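Local coordinates for protein neurotoxin (Clostridium botulinum, PDB 3N7L) that forms the receptor-binding domain of a botulinum neurotoxin and probably attaches the toxin to gangliosides on nerve cells, at residues A[70-75]-A[212-217]; A[122-127]-A[153-158]. All blocks are in the same frame, centred on the assembly; numbering follows the deposited sequence.

Contact 1 (A[70-75]-A[212-217])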
ATOM      1  N   TYR A  70     -24.915 -14.779 -14.272  1.00 34.37           N
ATOM      2  CA  TYR A  70     -25.345 -16.144 -13.978  1.00 32.56           C
ATOM      3  C   TYR A  70     -24.399 -17.235 -14.455  1.00 33.71           C
ATOM      4  O   TYR A  70     -24.626 -18.417 -14.201  1.00 34.24           O
ATOM      5  CB  TYR A  70     -26.752 -16.365 -14.539  1.00 31.12           C
ATOM      6  CG  TYR A  70     -27.769 -15.488 -13.851  1.00 29.86           C
ATOM      7  CD1 TYR A  70     -28.336 -15.870 -12.631  1.00 29.39           C
ATOM      8  CD2 TYR A  70     -28.107 -14.241 -14.373  1.00 28.15           C
ATOM      9  CE1 TYR A  70     -29.216 -15.027 -11.947  1.00 27.41           C
ATOM     10  CE2 TYR A  70     -28.980 -13.390 -13.694  1.00 29.43           C
ATOM     11  CZ  TYR A  70     -29.528 -13.791 -12.480  1.00 28.23           C
ATOM     12  OH  TYR A  70     -30.369 -12.945 -11.793  1.00 30.00           O
ATOM     13  N   GLU A  71     -23.333 -16.845 -15.138  1.00 34.10           N
ATOM     14  CA  GLU A  71     -22.362 -17.822 -15.605  1.00 34.43           C
ATOM     15  C   GLU A  71     -21.007 -17.553 -14.964  1.00 33.11           C
ATOM     16  O   GLU A  71     -20.663 -18.164 -13.955  1.00 32.93           O
ATOM     17  CB  GLU A  71     -22.253 -17.776 -17.127  1.00 36.23           C
ATOM     18  CG  GLU A  71     -23.545 -18.139 -17.830  1.00 39.99           C
ATOM     19  CD  GLU A  71     -23.369 -18.265 -19.325  1.00 44.67           C
ATOM     20  OE1 GLU A  71     -22.979 -17.266 -19.969  1.00 46.77           O
ATOM     21  OE2 GLU A  71     -23.620 -19.369 -19.857  1.00 48.47           O
ATOM     22  N   SER A  72     -20.245 -16.638 -15.554  1.00 32.30           N
ATOM     23  CA  SER A  72     -18.926 -16.277 -15.038  1.00 31.49           C
ATOM     24  C   SER A  72     -18.748 -14.766 -15.036  1.00 30.57           C
ATOM     25  O   SER A  72     -19.169 -14.078 -15.970  1.00 31.01           O
ATOM     26  CB  SER A  72     -17.811 -16.902 -15.890  1.00 32.30           C
ATOM     27  OG  SER A  72     -17.638 -18.279 -15.611  1.00 34.78           O
ATOM     28  N   PHE A  73     -18.126 -14.248 -13.986  1.00 27.83           N
ATOM     29  CA  PHE A  73     -17.882 -12.821 -13.900  1.00 27.88           C
ATOM     30  C   PHE A  73     -16.762 -12.544 -12.909  1.00 26.80           C
ATOM     31  O   PHE A  73     -16.465 -13.368 -12.040  1.00 25.52           O
ATOM     32  CB  PHE A  73     -19.162 -12.074 -13.503  1.00 30.38           C
ATOM     33  CG  PHE A  73     -19.648 -12.376 -12.114  1.00 33.17           C
ATOM     34  CD1 PHE A  73     -19.089 -11.738 -11.012  1.00 36.05           C
ATOM     35  CD2 PHE A  73     -20.672 -13.295 -11.909  1.00 34.66           C
ATOM     36  CE1 PHE A  73     -19.545 -12.008  -9.724  1.00 37.07           C
ATOM     37  CE2 PHE A  73     -21.135 -13.575 -10.626  1.00 35.06           C
ATOM     38  CZ  PHE A  73     -20.570 -12.930  -9.531  1.00 37.14           C
ATOM     39  N   SER A  74     -16.130 -11.387 -13.064  1.00 25.52           N
ATOM     40  CA  SER A  74     -15.030 -10.991 -12.202  1.00 25.97           C
ATOM     41  C   SER A  74     -15.186  -9.543 -11.792  1.00 24.15           C
ATOM     42  O   SER A  74     -15.642  -8.716 -12.579  1.00 26.98           O
ATOM     43  CB  SER A  74     -13.695 -11.162 -12.929  1.00 25.06           C
ATOM     44  OG  SER A  74     -13.441 -12.520 -13.212  1.00 28.25           O
ATOM     45  N   ILE A  75     -14.806  -9.252 -10.554  1.00 22.83           N
ATOM     46  CA  ILE A  75     -14.871  -7.905 -10.004  1.00 23.00           C
ATOM     47  C   ILE A  75     -13.449  -7.514  -9.589  1.00 23.65           C
ATOM     48  O   ILE A  75     -12.791  -8.245  -8.848  1.00 22.87           O
ATOM     49  CB  ILE A  75     -15.794  -7.864  -8.763  1.00 23.59           C
ATOM     50  CG1 ILE A  75     -17.207  -8.311  -9.158  1.00 24.33           C
ATOM     51  CG2 ILE A  75     -15.821  -6.458  -8.174  1.00 22.27           C
ATOM     52  CD1 ILE A  75     -18.165  -8.464  -7.982  1.00 25.28           C
ATOM     53  N   ALA A 212     -17.308  -9.850 -17.837  1.00 31.05           N
ATOM     54  CA  ALA A 212     -18.258 -10.922 -18.103  1.00 30.91           C
ATOM     55  C   ALA A 212     -17.526 -12.233 -18.346  1.00 31.32           C
ATOM     56  O   ALA A 212     -17.872 -12.985 -19.251  1.00 33.30           O
ATOM     57  CB  ALA A 212     -19.120 -10.570 -19.310  1.00 29.47           C
ATOM     58  N   LYS A 213     -16.508 -12.502 -17.540  1.00 31.56           N
ATOM     59  CA  LYS A 213     -15.751 -13.739 -17.670  1.00 31.85           C
ATOM     60  C   LYS A 213     -14.991 -14.024 -16.387  1.00 31.88           C
ATOM     61  O   LYS A 213     -14.898 -13.169 -15.507  1.00 31.06           O
ATOM     62  CB  LYS A 213     -14.756 -13.652 -18.830  1.00 32.37           C
ATOM     63  CG  LYS A 213     -13.573 -12.738 -18.560  1.00 33.15           C
ATOM     64  CD  LYS A 213     -12.528 -12.823 -19.665  1.00 35.36           C
ATOM     65  CE  LYS A 213     -11.887 -14.199 -19.722  1.00 34.78           C
ATOM     66  NZ  LYS A 213     -10.794 -14.251 -20.732  1.00 35.73           N
ATOM     67  N   GLU A 214     -14.442 -15.232 -16.298  1.00 31.73           N
ATOM     68  CA  GLU A 214     -13.668 -15.652 -15.140  1.00 32.26           C
ATOM     69  C   GLU A 214     -12.201 -15.390 -15.479  1.00 32.17           C
ATOM     70  O   GLU A 214     -11.587 -16.152 -16.225  1.00 31.36           O
ATOM     71  CB  GLU A 214     -13.885 -17.148 -14.881  1.00 34.13           C
ATOM     72  CG  GLU A 214     -13.474 -17.631 -13.492  1.00 36.77           C
ATOM     73  CD  GLU A 214     -13.354 -19.153 -13.396  1.00 39.40           C
ATOM     74  OE1 GLU A 214     -14.012 -19.870 -14.189  1.00 38.55           O
ATOM     75  OE2 GLU A 214     -12.604 -19.632 -12.514  1.00 40.69           O
ATOM     76  N   LEU A 215     -11.647 -14.305 -14.944  1.00 31.47           N
ATOM     77  CA  LEU A 215     -10.252 -13.954 -15.201  1.00 30.52           C
ATOM     78  C   LEU A 215      -9.311 -14.966 -14.568  1.00 31.00           C
ATOM     79  O   LEU A 215      -9.506 -15.363 -13.423  1.00 30.35           O
ATOM     80  CB  LEU A 215      -9.933 -12.572 -14.626  1.00 29.56           C
ATOM     81  CG  LEU A 215     -10.713 -11.351 -15.115  1.00 30.23           C
ATOM     82  CD1 LEU A 215     -10.196 -10.118 -14.384  1.00 29.90           C
ATOM     83  CD2 LEU A 215     -10.555 -11.181 -16.617  1.00 28.83           C
ATOM     84  N   ASP A 216      -8.290 -15.388 -15.306  1.00 31.94           N
ATOM     85  CA  ASP A 216      -7.334 -16.339 -14.752  1.00 34.91           C
ATOM     86  C   ASP A 216      -6.166 -15.581 -14.129  1.00 35.65           C
ATOM     87  O   ASP A 216      -6.074 -14.358 -14.266  1.00 34.20           O
ATOM     88  CB  ASP A 216      -6.844 -17.303 -15.837  1.00 36.89           C
ATOM     89  CG  ASP A 216      -6.134 -16.601 -16.973  1.00 40.12           C
ATOM     90  OD1 ASP A 216      -6.207 -17.109 -18.113  1.00 41.86           O
ATOM     91  OD2 ASP A 216      -5.492 -15.558 -16.733  1.00 41.26           O
ATOM     92  N   ASP A 217      -5.285 -16.303 -13.443  1.00 36.63           N
ATOM     93  CA  ASP A 217      -4.129 -15.697 -12.788  1.00 40.16           C
ATOM     94  C   ASP A 217      -3.367 -14.709 -13.664  1.00 40.04           C
ATOM     95  O   ASP A 217      -3.146 -13.562 -13.270  1.00 38.38           O
ATOM     96  CB  ASP A 217      -3.163 -16.781 -12.300  1.00 44.43           C
ATOM     97  CG  ASP A 217      -3.648 -17.468 -11.036  1.00 50.39           C
ATOM     98  OD1 ASP A 217      -4.698 -18.153 -11.086  1.00 52.82           O
ATOM     99  OD2 ASP A 217      -2.977 -17.319  -9.988  1.00 53.77           O
TER
HETATM  100  O   HOH W   1     -20.153 -15.022 -18.188  1.00 39.72           O
HETATM  101  O   HOH W   2     -15.186 -19.639 -16.653  1.00 42.43           O
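Where strand 202-211 of the lectin-like jelly roll gives way to the link toward helix 217-226, the outgoing chain crosses the start of strand 72-82, and Ser74 pins it there. The Ser74 hydroxyl works in both directions. It donates to Lys213 O (OG to O 2.8 Å), reaching a lone pair in the carbonyl plane, and it accepts the amide of Leu215 (N to OG 3.1 Å) in an almost straight bond, 176° at the hydrogen. The OG stands beside its own backbone N (chi1 -65°), which places it at the crossing chain's Lys213 carbonyl and Leu215 amide, and the two bonds fix its rotation. The Leu215 branch carbon then settles alongside, CG lying 3.7 Å from Ser74 CB.

Nearer the strand's beginning, water takes over. One molecule bridges Ser72 OG and Glu214 OE1, donating to the carboxylate over 2.7 Å; another lies between Ser72 O and Ala212 O. Glu214 CB rests 4.0 Å from Ser72 OG, and OE1 has a second partner in Asn150 ND2.

Strand 72-82 runs between strands 143-150 and 202-211, pairing through Phe73 with Thr149 and Ser74 with Phe211. Beyond the crossing, Asp216 N-caps helix 217-226 through the amide of Asp219.

Contact 2 (A[122-127]-A[153-158])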
ATOM      1  N   SER A 122     -29.959 -17.929   3.050  1.00 40.00           N
ATOM      2  CA  SER A 122     -28.719 -18.590   2.668  1.00 38.93           C
ATOM      3  C   SER A 122     -27.773 -17.782   1.796  1.00 37.34           C
ATOM      4  O   SER A 122     -28.181 -16.918   1.020  1.00 36.17           O
ATOM      5  CB  SER A 122     -29.038 -19.917   1.981  1.00 40.08           C
ATOM      6  OG  SER A 122     -30.058 -19.747   1.017  1.00 43.60           O
ATOM      7  N   GLU A 123     -26.493 -18.092   1.925  1.00 36.24           N
ATOM      8  CA  GLU A 123     -25.471 -17.400   1.172  1.00 35.29           C
ATOM      9  C   GLU A 123     -24.184 -18.201   1.222  1.00 33.55           C
ATOM     10  O   GLU A 123     -24.076 -19.190   1.949  1.00 31.78           O
ATOM     11  CB  GLU A 123     -25.244 -16.020   1.783  1.00 37.59           C
ATOM     12  CG  GLU A 123     -24.759 -16.076   3.220  1.00 42.33           C
ATOM     13  CD  GLU A 123     -24.848 -14.738   3.921  1.00 46.26           C
ATOM     14  OE1 GLU A 123     -24.275 -14.606   5.023  1.00 49.69           O
ATOM     15  OE2 GLU A 123     -25.498 -13.820   3.379  1.00 49.63           O
ATOM     16  N   GLN A 124     -23.209 -17.775   0.434  1.00 30.98           N
ATOM     17  CA  GLN A 124     -21.921 -18.439   0.410  1.00 30.73           C
ATOM     18  C   GLN A 124     -20.901 -17.322   0.300  1.00 30.21           C
ATOM     19  O   GLN A 124     -21.079 -16.382  -0.469  1.00 28.39           O
ATOM     20  CB  GLN A 124     -21.829 -19.390  -0.783  1.00 31.57           C
ATOM     21  CG  GLN A 124     -20.509 -20.145  -0.880  1.00 33.80           C
ATOM     22  CD  GLN A 124     -20.543 -21.242  -1.932  1.00 34.75           C
ATOM     23  OE1 GLN A 124     -21.188 -21.097  -2.973  1.00 35.42           O
ATOM     24  NE2 GLN A 124     -19.840 -22.342  -1.671  1.00 33.04           N
ATOM     25  N   ASP A 125     -19.833 -17.409   1.076  1.00 31.12           N
ATOM     26  CA  ASP A 125     -18.847 -16.353   1.030  1.00 32.67           C
ATOM     27  C   ASP A 125     -17.424 -16.849   1.045  1.00 30.67           C
ATOM     28  O   ASP A 125     -17.136 -17.971   1.446  1.00 32.09           O
ATOM     29  CB  ASP A 125     -19.082 -15.382   2.190  1.00 34.33           C
ATOM     30  CG  ASP A 125     -19.020 -16.065   3.535  1.00 38.95           C
ATOM     31  OD1 ASP A 125     -19.781 -15.661   4.443  1.00 42.47           O
ATOM     32  OD2 ASP A 125     -18.207 -17.001   3.691  1.00 42.03           O
ATOM     33  N   ILE A 126     -16.536 -15.983   0.589  1.00 30.48           N
ATOM     34  CA  ILE A 126     -15.121 -16.273   0.534  1.00 27.66           C
ATOM     35  C   ILE A 126     -14.462 -15.037   1.150  1.00 26.44           C
ATOM     36  O   ILE A 126     -15.059 -13.954   1.156  1.00 24.62           O
ATOM     37  CB  ILE A 126     -14.699 -16.490  -0.936  1.00 28.99           C
ATOM     38  CG1 ILE A 126     -13.249 -16.955  -1.006  1.00 31.84           C
ATOM     39  CG2 ILE A 126     -14.914 -15.214  -1.736  1.00 25.01           C
ATOM     40  CD1 ILE A 126     -12.824 -17.364  -2.409  1.00 36.32           C
ATOM     41  N   ASN A 127     -13.253 -15.173   1.684  1.00 24.47           N
ATOM     42  CA  ASN A 127     -12.630 -14.008   2.297  1.00 25.50           C
ATOM     43  C   ASN A 127     -11.118 -13.949   2.276  1.00 23.97           C
ATOM     44  O   ASN A 127     -10.431 -14.921   1.975  1.00 23.63           O
ATOM     45  CB  ASN A 127     -13.078 -13.870   3.758  1.00 25.86           C
ATOM     46  CG  ASN A 127     -12.447 -14.919   4.664  1.00 30.03           C
ATOM     47  OD1 ASN A 127     -13.084 -15.908   5.028  1.00 30.67           O
ATOM     48  ND2 ASN A 127     -11.187 -14.710   5.022  1.00 28.39           N
ATOM     49  N   GLY A 153     -18.687 -23.322 -11.244  1.00 33.89           N
ATOM     50  CA  GLY A 153     -17.340 -23.715 -10.877  1.00 32.24           C
ATOM     51  C   GLY A 153     -16.957 -23.202  -9.501  1.00 32.45           C
ATOM     52  O   GLY A 153     -17.652 -23.463  -8.518  1.00 32.43           O
ATOM     53  N   ASN A 154     -15.853 -22.464  -9.425  1.00 31.21           N
ATOM     54  CA  ASN A 154     -15.388 -21.926  -8.154  1.00 30.98           C
ATOM     55  C   ASN A 154     -15.537 -20.419  -8.012  1.00 31.42           C
ATOM     56  O   ASN A 154     -15.740 -19.688  -8.982  1.00 30.25           O
ATOM     57  CB  ASN A 154     -13.915 -22.253  -7.919  1.00 32.10           C
ATOM     58  CG  ASN A 154     -13.641 -23.731  -7.870  1.00 32.61           C
ATOM     59  OD1 ASN A 154     -14.374 -24.490  -7.243  1.00 33.26           O
ATOM     60  ND2 ASN A 154     -12.565 -24.149  -8.520  1.00 33.48           N
ATOM     61  N   MET A 155     -15.412 -19.985  -6.764  1.00 32.12           N
ATOM     62  CA  MET A 155     -15.468 -18.587  -6.365  1.00 32.30           C
ATOM     63  C   MET A 155     -14.033 -18.413  -5.857  1.00 31.08           C
ATOM     64  O   MET A 155     -13.573 -19.217  -5.047  1.00 30.36           O
ATOM     65  CB  MET A 155     -16.452 -18.432  -5.204  1.00 35.66           C
ATOM     66  CG  MET A 155     -17.143 -17.091  -5.093  1.00 38.41           C
ATOM     67  SD  MET A 155     -18.070 -16.921  -3.537  1.00 44.64           S
ATOM     68  CE  MET A 155     -18.800 -18.532  -3.342  1.00 37.99           C
ATOM     69  N   MET A 156     -13.319 -17.398  -6.333  1.00 29.85           N
ATOM     70  CA  MET A 156     -11.937 -17.189  -5.897  1.00 29.60           C
ATOM     71  C   MET A 156     -11.639 -15.722  -5.608  1.00 28.33           C
ATOM     72  O   MET A 156     -12.177 -14.828  -6.266  1.00 27.30           O
ATOM     73  CB  MET A 156     -10.957 -17.678  -6.973  1.00 31.85           C
ATOM     74  CG  MET A 156     -11.226 -19.080  -7.507  1.00 36.35           C
ATOM     75  SD  MET A 156      -9.976 -19.614  -8.709  1.00 41.32           S
ATOM     76  CE  MET A 156     -10.509 -18.763 -10.174  1.00 40.16           C
ATOM     77  N   ILE A 157     -10.787 -15.469  -4.621  1.00 25.62           N
ATOM     78  CA  ILE A 157     -10.427 -14.093  -4.314  1.00 24.40           C
ATOM     79  C   ILE A 157      -8.917 -13.929  -4.326  1.00 22.28           C
ATOM     80  O   ILE A 157      -8.183 -14.732  -3.752  1.00 21.52           O
ATOM     81  CB  ILE A 157     -10.999 -13.613  -2.951  1.00 24.82           C
ATOM     82  CG1 ILE A 157     -10.618 -12.147  -2.736  1.00 26.38           C
ATOM     83  CG2 ILE A 157     -10.458 -14.458  -1.806  1.00 25.96           C
ATOM     84  CD1 ILE A 157     -11.356 -11.486  -1.600  1.00 27.94           C
ATOM     85  N   TYR A 158      -8.469 -12.892  -5.024  1.00 21.33           N
ATOM     86  CA  TYR A 158      -7.053 -12.580  -5.141  1.00 21.36           C
ATOM     87  C   TYR A 158      -6.798 -11.203  -4.532  1.00 20.80           C
ATOM     88  O   TYR A 158      -7.657 -10.318  -4.581  1.00 20.43           O
ATOM     89  CB  TYR A 158      -6.636 -12.537  -6.613  1.00 22.86           C
ATOM     90  CG  TYR A 158      -6.855 -13.812  -7.400  1.00 24.98           C
ATOM     91  CD1 TYR A 158      -5.776 -14.632  -7.747  1.00 27.36           C
ATOM     92  CD2 TYR A 158      -8.132 -14.170  -7.851  1.00 26.25           C
ATOM     93  CE1 TYR A 158      -5.956 -15.775  -8.531  1.00 26.93           C
ATOM     94  CE2 TYR A 158      -8.327 -15.317  -8.639  1.00 27.56           C
ATOM     95  CZ  TYR A 158      -7.231 -16.109  -8.976  1.00 29.82           C
ATOM     96  OH  TYR A 158      -7.398 -17.216  -9.781  1.00 29.30           O
TER
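Ile126 and Met155 meet across the interior of the beta sandwich, with no hydrogen bond between segments 122-127 and 153-158. The delta methyl of Ile126 pushes furthest, reaching the backbone of the facing strand: CD1 is 3.3 Å from Met155 O and 3.6 Å from Ile157 N. Its gamma branch CG2 lies against the Met155 sulfur, 4.0 Å from SD, while CD1 also meets Ile157 CG2 at 3.8 Å. With CG1 anti to the backbone N (chi1 -173°), Ile126 sends CD1 across to the facing strand, alongside Ile157 and pointing the other way.

Met155 bends at its last torsion (chi3 -40°), which brings its methyl over the face of the Gln124 amide, with CE 3.4 Å from CG and 3.5 Å from OE1. The polar end of the glutamine is occupied by backbone partners: Lys170 N gives to OE1, and NE2 gives to Lys168 O. Those two bonds hold the amide with that face against the methyl.

The segments 122-127 and 154-158 run at 27° to one another, their axes 7.1 Å apart at closest, and belong to different sheets. Strand 122-129 pairs with strand 111-117; strand 154-159 lies between strands 143-150 and 162-168, through backbone hydrogen bonds of Met155 with Ile167 and Met156 with Thr148.

The two contacts lie on the same side of the chain's centre, their own centres about 12 Å apart, and both reach one antiparallel sheet. Along the chain contact 2 is nested inside contact 1: the order is 70-75, 122-127, 153-158, 212-217. Within the shared sheet, strand 143-150 separates strands 72-82 and 154-159. Contact 1 lays the segment leading to helix 217-226 over strand 72-82; contact 2 packs strand 154-159 against the opposing sheet. They also touch directly, through a probable hydrogen bond between Tyr158 OH and Asp217 OD1 and through Met156 CE packing on Glu214 OE2. One sheet of the N-terminal receptor-binding domain thus meets the other sheet in contact 2 and the helix-bound segment in contact 1.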